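Local structure of NADH kinase POS5, mitochondrial (Saccharomyces cerevisiae, 3AFO) at residues 241-246 with 262-267; 214-219 with 224-229; 63-68 with 160-165. The protein phosphorylates NADH, and less readily NAD(+), using ATP, and is a key source of the cellular reductant NADPH. All coordinates share one frame; numbering follows the deposited sequence.

Along the chain, contact 3 closes first, contact 2 follows and contact 1 comes last. Contact 3 joins helices 53-69 and 161-169 of the N-terminal domain, which is built round a parallel sheet. Contacts 1 and 2 belong to the C-terminal, all-antiparallel part, with centres about 15 Å apart. They meet directly: R267 N lies 2.8 Å from T228 O, a probable hydrogen bond. Contact 3 lies on the opposite side of the chain's centre from both, its centre about 39 Å from that of contact 1 and about 49 Å from contact 2's. Contact 1 holds part of the NADH pocket, contacts 1 and 2 both touch a third subunit, and no other chain of the assembly touches contact 3.

Contact 1 of 3, residues 241-246 with 262-267; sequences TAYSLS and TPICPR. With NAI (1,4-dihydronicotinamide adenine dinucleotide), chain C.
S244 and T262 meet through their hydroxyls, and Y243 and I264 through ring and branch, where the short helix 243-246 sits beside strand 258-266 at the NADH site. The polar link is compact: S244 OG and T262 OG1 are 2.6 Å apart, close enough to share a hydrogen bond. S244 reaches across because its OG stands anti to the backbone N (chi1 179°), while T262 turns its CB to the helix.

The apolar part is a CH-pi contact. I264 CD1 lies over one face of the Y243 ring, 4.2 Å from the centroid and 25° from the normal, and the two side chains cross at about a right angle. On the opposite face NAI C4N, the hydride-carrying carbon, sits above the ring centre, 3.6 Å from its plane. The tyrosine ring is therefore a partition with the dihydronicotinamide on one side and an isoleucine methyl on the other. Its OH is hydrogen-bonded to D230 of the second subunit.

A third group of bonds reads the ligand directly. T241 OG1 donates to adenine N1A at 2.7 Å. The Y243 backbone N gives its hydrogen to the ribose hydroxyl O2D (3.1 Å), from the first turn of the helix that A242 precedes as N-cap residue. The carboxamide N7N is modelled implausibly close to S246 OG for a normal N-H...O bond, and the exact geometry there is doubtful. The same OG is bonded to R267 NH1 of the second subunit, consistent with a site completed at the subunit interface.

With I264 against one face and its OH tied to the second subunit, the Y243 ring is probably kept in position as a flat wall for the dihydronicotinamide.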
loop_
_atom_site.group_PDB
_atom_site.type_symbol
_atom_site.label_atom_id
_atom_site.label_comp_id
_atom_site.label_asym_id
_atom_site.label_seq_id
_atom_site.Cartn_x
_atom_site.Cartn_y
_atom_site.Cartn_z
ATOM N N THR A 241 8.242 4.754 -12.821
ATOM C CA THR A 241 8.825 3.434 -12.606
ATOM C C THR A 241 10.160 3.495 -11.854
ATOM O O THR A 241 10.802 2.466 -11.636
ATOM C CB THR A 241 8.963 2.664 -13.941
ATOM O OG1 THR A 241 9.633 3.489 -14.909
ATOM C CG2 THR A 241 7.585 2.296 -14.473
ATOM N N ALA A 242 10.555 4.690 -11.422
ATOM C CA ALA A 242 11.848 4.876 -10.735
ATOM C C ALA A 242 11.631 5.025 -9.215
ATOM O O ALA A 242 10.904 4.203 -8.628
ATOM C CB ALA A 242 12.602 6.065 -11.344
ATOM N N TYR A 243 12.221 6.034 -8.569
ATOM C CA TYR A 243 12.071 6.198 -7.104
ATOM C C TYR A 243 10.599 6.163 -6.645
ATOM O O TYR A 243 10.262 5.546 -5.630
ATOM C CB TYR A 243 12.717 7.518 -6.635
ATOM C CG TYR A 243 13.208 7.570 -5.189
ATOM C CD1 TYR A 243 14.051 8.612 -4.775
ATOM C CD2 TYR A 243 12.856 6.595 -4.248
ATOM C CE1 TYR A 243 14.515 8.695 -3.477
ATOM C CE2 TYR A 243 13.329 6.659 -2.920
ATOM C CZ TYR A 243 14.159 7.719 -2.553
ATOM O OH TYR A 243 14.654 7.814 -1.275
ATOM N N SER A 244 9.723 6.823 -7.399
ATOM C CA SER A 244 8.309 6.892 -7.047
ATOM C C SER A 244 7.691 5.488 -6.907
ATOM O O SER A 244 6.890 5.246 -5.997
ATOM C CB SER A 244 7.552 7.720 -8.087
ATOM O OG SER A 244 6.176 7.781 -7.779
ATOM N N LEU A 245 8.085 4.570 -7.796
ATOM C CA LEU A 245 7.625 3.166 -7.737
ATOM C C LEU A 245 8.048 2.496 -6.438
ATOM O O LEU A 245 7.240 1.860 -5.760
ATOM C CB LEU A 245 8.157 2.353 -8.923
ATOM C CG LEU A 245 7.440 1.020 -9.202
ATOM C CD1 LEU A 245 6.034 1.285 -9.723
ATOM C CD2 LEU A 245 8.215 0.162 -10.177
ATOM N N SER A 246 9.319 2.657 -6.090
ATOM C CA SER A 246 9.856 2.104 -4.851
ATOM C C SER A 246 9.116 2.623 -3.623
ATOM O O SER A 246 8.979 1.910 -2.637
ATOM C CB SER A 246 11.331 2.467 -4.728
ATOM O OG SER A 246 12.032 2.004 -5.864
ATOM N N THR A 262 4.802 11.865 -4.865
ATOM C CA THR A 262 4.834 10.612 -4.096
ATOM C C THR A 262 5.642 10.794 -2.819
ATOM O O THR A 262 6.810 11.167 -2.895
ATOM C CB THR A 262 5.462 9.456 -4.933
ATOM O OG1 THR A 262 4.771 9.329 -6.182
ATOM C CG2 THR A 262 5.427 8.108 -4.172
ATOM N N PRO A 263 5.028 10.520 -1.646
ATOM C CA PRO A 263 5.763 10.708 -0.393
ATOM C C PRO A 263 6.813 9.619 -0.204
ATOM O O PRO A 263 6.653 8.498 -0.694
ATOM C CB PRO A 263 4.677 10.596 0.678
ATOM C CG PRO A 263 3.656 9.650 0.079
ATOM C CD PRO A 263 3.671 9.979 -1.420
ATOM N N ILE A 264 7.907 9.970 0.458
ATOM C CA ILE A 264 8.940 8.995 0.777
ATOM C C ILE A 264 8.942 8.758 2.284
ATOM O O ILE A 264 9.377 9.620 3.047
ATOM C CB ILE A 264 10.366 9.441 0.294
ATOM C CG1 ILE A 264 10.329 9.821 -1.190
ATOM C CG2 ILE A 264 11.391 8.317 0.553
ATOM C CD1 ILE A 264 11.580 10.554 -1.695
ATOM N N CYS A 265 8.468 7.576 2.694
ATOM C CA CYS A 265 8.356 7.199 4.118
ATOM C C CYS A 265 7.761 8.317 4.992
ATOM O O CYS A 265 8.422 8.856 5.890
ATOM C CB CYS A 265 9.714 6.689 4.644
ATOM S SG CYS A 265 10.321 5.263 3.706
ATOM N N PRO A 266 6.492 8.690 4.724
ATOM C CA PRO A 266 5.885 9.773 5.508
ATOM C C PRO A 266 5.353 9.312 6.869
ATOM O O PRO A 266 4.875 8.178 6.993
ATOM C CB PRO A 266 4.722 10.236 4.621
ATOM C CG PRO A 266 4.276 8.947 3.914
ATOM C CD PRO A 266 5.581 8.168 3.678
ATOM N N ARG A 267 5.414 10.202 7.860
ATOM C CA ARG A 267 4.787 9.982 9.168
ATOM C C ARG A 267 3.317 10.282 9.055
ATOM O O ARG A 267 2.830 11.305 9.541
ATOM C CB ARG A 267 5.373 10.894 10.243
ATOM C CG ARG A 267 6.792 10.589 10.629
ATOM C CD ARG A 267 6.959 9.153 11.103
ATOM N NE ARG A 267 6.218 8.835 12.318
ATOM C CZ ARG A 267 5.861 7.596 12.667
ATOM N NH1 ARG A 267 6.143 6.565 11.879
ATOM N NH2 ARG A 267 5.196 7.387 13.795
HETATM P PA NAI C . 21.007 4.442 -9.713
HETATM O O1A NAI C . 21.745 3.376 -10.468
HETATM O O2A NAI C . 21.512 4.678 -8.190
HETATM O O5B NAI C . 19.489 4.105 -9.540
HETATM C C5B NAI C . 18.844 3.656 -10.632
HETATM C C4B NAI C . 18.141 2.391 -10.296
HETATM O O4B NAI C . 16.790 2.774 -10.670
HETATM C C3B NAI C . 18.695 1.495 -11.399
HETATM O O3B NAI C . 18.353 0.135 -11.119
HETATM C C2B NAI C . 17.925 2.022 -12.611
HETATM O O2B NAI C . 17.788 1.035 -13.625
HETATM C C1B NAI C . 16.545 2.295 -12.013
HETATM N N9A NAI C . 15.828 3.358 -12.771
HETATM C C8A NAI C . 16.231 4.614 -12.992
HETATM N N7A NAI C . 15.300 5.251 -13.722
HETATM C C5A NAI C . 14.294 4.404 -13.942
HETATM C C6A NAI C . 13.072 4.483 -14.612
HETATM N N6A NAI C . 12.656 5.610 -15.225
HETATM N N1A NAI C . 12.292 3.384 -14.639
HETATM C C2A NAI C . 12.651 2.252 -14.052
HETATM N N3A NAI C . 13.804 2.146 -13.407
HETATM C C4A NAI C . 14.640 3.197 -13.341
HETATM O O3 NAI C . 21.130 5.944 -10.408
HETATM P PN NAI C . 20.763 6.230 -11.945
HETATM O O1N NAI C . 20.766 4.948 -12.722
HETATM O O2N NAI C . 21.587 7.405 -12.302
HETATM O O5D NAI C . 19.201 6.711 -11.940
HETATM C C5D NAI C . 18.784 7.799 -11.133
HETATM C C4D NAI C . 17.430 7.481 -10.517
HETATM O O4D NAI C . 17.684 6.631 -9.375
HETATM C C3D NAI C . 16.760 8.688 -9.879
HETATM O O3D NAI C . 16.065 9.467 -10.862
HETATM C C2D NAI C . 15.780 8.003 -8.900
HETATM O O2D NAI C . 14.485 7.892 -9.508
HETATM C C1D NAI C . 16.400 6.584 -8.737
HETATM N N1N NAI C . 16.559 6.327 -7.296
HETATM C C2N NAI C . 15.803 5.296 -6.748
HETATM C C3N NAI C . 15.873 5.002 -5.397
HETATM C C7N NAI C . 15.017 3.829 -4.854
HETATM O O7N NAI C . 15.052 3.481 -3.677
HETATM N N7N NAI C . 14.261 3.230 -5.753
HETATM C C4N NAI C . 16.722 5.758 -4.578
HETATM C C5N NAI C . 17.494 6.811 -5.115
HETATM C C6N NAI C . 17.416 7.112 -6.476
#

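Contact 2 of 3, residues 214-219 with 224-229; sequences NLDIFI and LTRTTA
I217 O is gripped by two backbone amides of the facing strand: L224 N at 2.8 Å and, by a weak bond, T225 N at 3.4 Å. With L224 and T225 both opposite I217, this is a classic beta bulge near the start of the returning strand in the antiparallel hairpin of strands 213-219 and 222-228. Beyond it the pairing is regular. I217 N binds T225 O, and L215 and T227 form a hydrogen-bonded pair, L215 N to T227 O at 2.9 Å with 168° at the hydrogen and T227 N to L215 O in return.

On the face that holds N214, D216 and R226, the arginine CG stands anti to the backbone N (chi1 167°) and the chain then bends. N214 CB comes over one face of its guanidinium, 3.9 Å from NE, while D216 lies at the guanidinium edge. The salt bridge is weak, R226 NH1 to D216 OD2 at 3.4 Å, and the relative placement of the two groups is approximate; R226 has a second partner, NH2 donating to S288 O.

The other face is mostly apolar and is covered partly by M261 and, through N375 bonded to T225 OG1, by the third subunit. Here L224 CD2 touches I219 CD1 at 3.7 Å, and I217 CD1 rests 3.9 Å from the methyl CG2 of T227.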
loop_
_atom_site.group_PDB
_atom_site.type_symbol
_atom_site.label_atom_id
_atom_site.label_comp_id
_atom_site.label_asym_id
_atom_site.label_seq_id
_atom_site.Cartn_x
_atom_site.Cartn_y
_atom_site.Cartn_z
ATOM N N ASN A 214 10.671 18.361 7.220
ATOM C CA ASN A 214 9.352 18.941 7.408
ATOM C C ASN A 214 9.120 19.848 6.220
ATOM O O ASN A 214 9.799 20.871 6.090
ATOM C CB ASN A 214 9.292 19.745 8.708
ATOM C CG ASN A 214 9.570 18.889 9.941
ATOM O OD1 ASN A 214 8.697 18.155 10.418
ATOM N ND2 ASN A 214 10.788 18.985 10.462
ATOM N N LEU A 215 8.190 19.466 5.342
ATOM C CA LEU A 215 8.010 20.132 4.052
ATOM C C LEU A 215 6.590 20.642 3.850
ATOM O O LEU A 215 5.619 19.894 4.030
ATOM C CB LEU A 215 8.339 19.178 2.905
ATOM C CG LEU A 215 9.618 18.353 2.964
ATOM C CD1 LEU A 215 9.613 17.409 1.766
ATOM C CD2 LEU A 215 10.866 19.242 2.955
ATOM N N ASP A 216 6.486 21.910 3.469
ATOM C CA ASP A 216 5.197 22.531 3.194
ATOM C C ASP A 216 4.986 22.606 1.700
ATOM O O ASP A 216 5.785 23.220 0.972
ATOM C CB ASP A 216 5.122 23.921 3.836
ATOM C CG ASP A 216 5.199 23.856 5.355
ATOM O OD1 ASP A 216 4.420 23.092 5.958
ATOM O OD2 ASP A 216 6.052 24.550 5.941
ATOM N N ILE A 217 3.902 21.978 1.254
ATOM C CA ILE A 217 3.634 21.783 -0.159
ATOM C C ILE A 217 2.460 22.651 -0.597
ATOM O O ILE A 217 1.394 22.642 0.038
ATOM C CB ILE A 217 3.322 20.288 -0.465
ATOM C CG1 ILE A 217 4.517 19.405 -0.076
ATOM C CG2 ILE A 217 2.970 20.114 -1.938
ATOM C CD1 ILE A 217 4.215 17.915 -0.002
ATOM N N PHE A 218 2.670 23.398 -1.679
ATOM C CA PHE A 218 1.642 24.280 -2.222
ATOM C C PHE A 218 1.411 23.915 -3.676
ATOM O O PHE A 218 2.369 23.736 -4.435
ATOM C CB PHE A 218 2.055 25.765 -2.113
ATOM C CG PHE A 218 2.378 26.222 -0.695
ATOM C CD1 PHE A 218 1.459 26.990 0.029
ATOM C CD2 PHE A 218 3.592 25.903 -0.103
ATOM C CE1 PHE A 218 1.739 27.415 1.333
ATOM C CE2 PHE A 218 3.894 26.325 1.213
ATOM C CZ PHE A 218 2.965 27.085 1.927
ATOM N N ILE A 219 0.147 23.800 -4.058
ATOM C CA ILE A 219 -0.219 23.543 -5.442
ATOM C C ILE A 219 -1.030 24.735 -5.947
ATOM O O ILE A 219 -1.990 25.152 -5.302
ATOM C CB ILE A 219 -1.020 22.222 -5.598
ATOM C CG1 ILE A 219 -0.144 21.027 -5.187
ATOM C CG2 ILE A 219 -1.482 22.046 -7.046
ATOM C CD1 ILE A 219 -0.913 19.730 -4.905
ATOM N N LEU A 224 -1.358 22.780 0.339
ATOM C CA LEU A 224 -1.873 21.411 0.271
ATOM C C LEU A 224 -1.714 20.730 1.610
ATOM O O LEU A 224 -2.688 20.327 2.228
ATOM C CB LEU A 224 -1.179 20.574 -0.821
ATOM C CG LEU A 224 -1.462 19.062 -0.780
ATOM C CD1 LEU A 224 -2.884 18.732 -1.260
ATOM C CD2 LEU A 224 -0.436 18.293 -1.571
ATOM N N THR A 225 -0.469 20.598 2.061
ATOM C CA THR A 225 -0.216 19.849 3.265
ATOM C C THR A 225 1.209 20.084 3.742
ATOM O O THR A 225 2.081 20.472 2.955
ATOM C CB THR A 225 -0.441 18.310 3.008
ATOM O OG1 THR A 225 -0.598 17.632 4.256
ATOM C CG2 THR A 225 0.714 17.697 2.202
ATOM N N ARG A 226 1.422 19.852 5.032
ATOM C CA ARG A 226 2.764 19.672 5.592
ATOM C C ARG A 226 3.047 18.187 5.728
ATOM O O ARG A 226 2.241 17.446 6.302
ATOM C CB ARG A 226 2.853 20.303 6.982
ATOM C CG ARG A 226 4.100 19.912 7.778
ATOM C CD ARG A 226 5.085 21.071 7.871
ATOM N NE ARG A 226 5.699 21.069 9.177
ATOM C CZ ARG A 226 6.380 22.076 9.709
ATOM N NH1 ARG A 226 6.573 23.226 9.053
ATOM N NH2 ARG A 226 6.863 21.918 10.917
ATOM N N THR A 227 4.185 17.740 5.218
ATOM C CA THR A 227 4.575 16.360 5.445
ATOM C C THR A 227 5.873 16.287 6.253
ATOM O O THR A 227 6.818 17.052 6.001
ATOM C CB THR A 227 4.661 15.541 4.135
ATOM O OG1 THR A 227 5.073 14.194 4.428
ATOM C CG2 THR A 227 5.639 16.175 3.131
ATOM N N THR A 228 5.895 15.356 7.205
ATOM C CA THR A 228 7.068 15.025 8.011
ATOM C C THR A 228 7.480 13.608 7.613
ATOM O O THR A 228 6.730 12.652 7.843
ATOM C CB THR A 228 6.729 15.108 9.505
ATOM O OG1 THR A 228 6.401 16.462 9.836
ATOM C CG2 THR A 228 7.899 14.653 10.373
ATOM N N ALA A 229 8.647 13.472 6.984
ATOM C CA ALA A 229 8.971 12.240 6.252
ATOM C C ALA A 229 10.452 12.110 5.992
ATOM O O ALA A 229 11.213 13.029 6.299
ATOM C CB ALA A 229 8.217 12.242 4.911
#

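Contact 3 of 3, residues 63-68 with 160-165; sequences ITHLHE and EHKKVF
H65 reaches from helix 53-69 to H161 and K162 at the start of helix 161-169, a helix-helix packing in the alpha/beta N-terminal domain. The local axes approach to 11.3 Å at 53°, a separation that side chains must bridge. Both helices also rest on the parallel sheet, L66 on V75 and H161 on F145.

The H65 CB already points to the other helix, and with CG anti to the backbone N (chi1 172°) the ring is carried on into the gap. There CG lies 4.1 Å from K162 CG, the methylene that makes a CH-pi contact 3.7 Å from the ring centroid, over one face. CD2 looks to H161 CD2 at 4.2 Å: the histidines form an offset edge-to-face pair, the edge of H161 turned to the face of H65, with planes at 77°. ND1 and CE1 run along the lysine chain, CE1 coming 3.4 Å from K162 CD. At the tip, NE2 meets a water lying in the ring plane, 2.6 Å away; that water donates to K162 O at 2.7 Å, so it bridges imidazole and helix backbone. With an alanine in place of H65, the water would probably lose its imidazole partner and a gap would open beside the lysine methylenes and H161.

H161 is itself held by ND1 bonded to F158 O, which is likely to limit rotation of the ring offered to H65. One residue on from H65, L66 crosses F165 at about a right angle; Y70 meets the same phenylalanine ring edge-to-face. The leucine methyl CD2 sits over one face of the F165 ring, displaced toward its rim, 3.5 Å from CE2, and the water that donates to K162 O lies in the plane of that ring, at its edge.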
loop_
_atom_site.group_PDB
_atom_site.type_symbol
_atom_site.label_atom_id
_atom_site.label_comp_id
_atom_site.label_asym_id
_atom_site.label_seq_id
_atom_site.Cartn_x
_atom_site.Cartn_y
_atom_site.Cartn_z
ATOM N N ILE A 63 31.886 3.367 -32.951
ATOM C CA ILE A 63 32.605 4.417 -33.673
ATOM C C ILE A 63 33.325 3.864 -34.911
ATOM O O ILE A 63 33.329 4.504 -35.971
ATOM C CB ILE A 63 33.604 5.129 -32.739
ATOM C CG1 ILE A 63 32.846 5.902 -31.650
ATOM C CG2 ILE A 63 34.534 6.066 -33.533
ATOM C CD1 ILE A 63 33.714 6.452 -30.538
ATOM N N THR A 64 33.929 2.683 -34.760
ATOM C CA THR A 64 34.549 1.952 -35.877
ATOM C C THR A 64 33.520 1.703 -36.987
ATOM O O THR A 64 33.770 2.017 -38.159
ATOM C CB THR A 64 35.242 0.645 -35.383
ATOM O OG1 THR A 64 36.310 0.986 -34.492
ATOM C CG2 THR A 64 35.825 -0.189 -36.543
ATOM N N HIS A 65 32.348 1.193 -36.611
ATOM C CA HIS A 65 31.256 1.000 -37.557
ATOM C C HIS A 65 30.823 2.290 -38.277
ATOM O O HIS A 65 30.627 2.282 -39.491
ATOM C CB HIS A 65 30.053 0.340 -36.871
ATOM C CG HIS A 65 28.831 0.279 -37.732
ATOM N ND1 HIS A 65 28.773 -0.464 -38.891
ATOM C CD2 HIS A 65 27.614 0.860 -37.595
ATOM C CE1 HIS A 65 27.575 -0.332 -39.435
ATOM N NE2 HIS A 65 26.854 0.462 -38.666
ATOM N N LEU A 66 30.660 3.382 -37.537
ATOM C CA LEU A 66 30.273 4.659 -38.142
ATOM C C LEU A 66 31.325 5.135 -39.152
ATOM O O LEU A 66 30.995 5.556 -40.264
ATOM C CB LEU A 66 30.044 5.729 -37.066
ATOM C CG LEU A 66 28.937 5.423 -36.043
ATOM C CD1 LEU A 66 28.845 6.520 -35.000
ATOM C CD2 LEU A 66 27.594 5.207 -36.754
ATOM N N HIS A 67 32.590 5.041 -38.751
ATOM C CA HIS A 67 33.702 5.476 -39.587
ATOM C C HIS A 67 33.880 4.602 -40.815
ATOM O O HIS A 67 34.293 5.089 -41.862
ATOM C CB HIS A 67 34.994 5.527 -38.790
ATOM C CG HIS A 67 35.077 6.690 -37.855
ATOM N ND1 HIS A 67 36.055 6.798 -36.895
ATOM C CD2 HIS A 67 34.301 7.793 -37.729
ATOM C CE1 HIS A 67 35.890 7.923 -36.223
ATOM N NE2 HIS A 67 34.829 8.544 -36.707
ATOM N N GLU A 68 33.581 3.317 -40.681
ATOM C CA GLU A 68 33.619 2.405 -41.819
ATOM C C GLU A 68 32.444 2.626 -42.776
ATOM O O GLU A 68 32.636 2.655 -43.984
ATOM C CB GLU A 68 33.654 0.946 -41.358
ATOM C CG GLU A 68 35.027 0.463 -40.883
ATOM C CD GLU A 68 34.997 -0.936 -40.266
ATOM O OE1 GLU A 68 33.946 -1.611 -40.326
ATOM O OE2 GLU A 68 36.037 -1.362 -39.714
ATOM N N GLU A 160 22.293 -5.141 -31.658
ATOM C CA GLU A 160 21.446 -4.714 -32.773
ATOM C C GLU A 160 21.914 -3.394 -33.405
ATOM O O GLU A 160 21.209 -2.844 -34.243
ATOM C CB GLU A 160 19.982 -4.529 -32.336
ATOM C CG GLU A 160 19.464 -5.397 -31.177
ATOM C CD GLU A 160 18.000 -5.075 -30.836
ATOM O OE1 GLU A 160 17.160 -5.075 -31.767
ATOM O OE2 GLU A 160 17.687 -4.819 -29.653
ATOM N N HIS A 161 23.078 -2.879 -33.002
ATOM C CA HIS A 161 23.447 -1.481 -33.317
ATOM C C HIS A 161 23.520 -1.099 -34.803
ATOM O O HIS A 161 23.120 0.012 -35.161
ATOM C CB HIS A 161 24.712 -1.035 -32.569
ATOM C CG HIS A 161 25.983 -1.633 -33.093
ATOM N ND1 HIS A 161 26.526 -2.796 -32.586
ATOM C CD2 HIS A 161 26.835 -1.210 -34.061
ATOM C CE1 HIS A 161 27.649 -3.072 -33.229
ATOM N NE2 HIS A 161 27.855 -2.128 -34.133
ATOM N N LYS A 162 23.998 -2.005 -35.661
ATOM C CA LYS A 162 24.082 -1.710 -37.106
ATOM C C LYS A 162 22.700 -1.505 -37.730
ATOM O O LYS A 162 22.462 -0.490 -38.387
ATOM C CB LYS A 162 24.851 -2.798 -37.875
ATOM C CG LYS A 162 26.294 -2.983 -37.420
ATOM C CD LYS A 162 27.170 -3.588 -38.525
ATOM C CE LYS A 162 27.041 -5.096 -38.619
ATOM N NZ LYS A 162 28.139 -5.672 -39.473
ATOM N N LYS A 163 21.805 -2.465 -37.501
ATOM C CA LYS A 163 20.447 -2.435 -38.045
ATOM C C LYS A 163 19.596 -1.278 -37.504
ATOM O O LYS A 163 18.815 -0.679 -38.245
ATOM C CB LYS A 163 19.759 -3.776 -37.794
ATOM C CG LYS A 163 20.384 -4.586 -36.660
ATOM C CD LYS A 163 21.812 -5.017 -37.001
ATOM C CE LYS A 163 21.840 -5.766 -38.333
ATOM N NZ LYS A 163 23.209 -5.955 -38.876
ATOM N N VAL A 164 19.761 -0.963 -36.219
ATOM C CA VAL A 164 19.012 0.126 -35.577
ATOM C C VAL A 164 19.507 1.485 -36.067
ATOM O O VAL A 164 18.700 2.316 -36.484
ATOM C CB VAL A 164 19.048 0.033 -34.023
ATOM C CG1 VAL A 164 18.394 1.257 -33.386
ATOM C CG2 VAL A 164 18.352 -1.248 -33.546
ATOM N N PHE A 165 20.824 1.695 -36.043
ATOM C CA PHE A 165 21.397 2.944 -36.560
ATOM C C PHE A 165 21.021 3.200 -38.031
ATOM O O PHE A 165 20.712 4.341 -38.404
ATOM C CB PHE A 165 22.915 3.042 -36.341
ATOM C CG PHE A 165 23.482 4.384 -36.722
ATOM C CD1 PHE A 165 23.388 5.465 -35.850
ATOM C CD2 PHE A 165 24.071 4.579 -37.974
ATOM C CE1 PHE A 165 23.872 6.711 -36.211
ATOM C CE2 PHE A 165 24.560 5.824 -38.343
ATOM C CZ PHE A 165 24.471 6.893 -37.463
HETATM O O HOH W 1 24.413 0.952 -39.525
#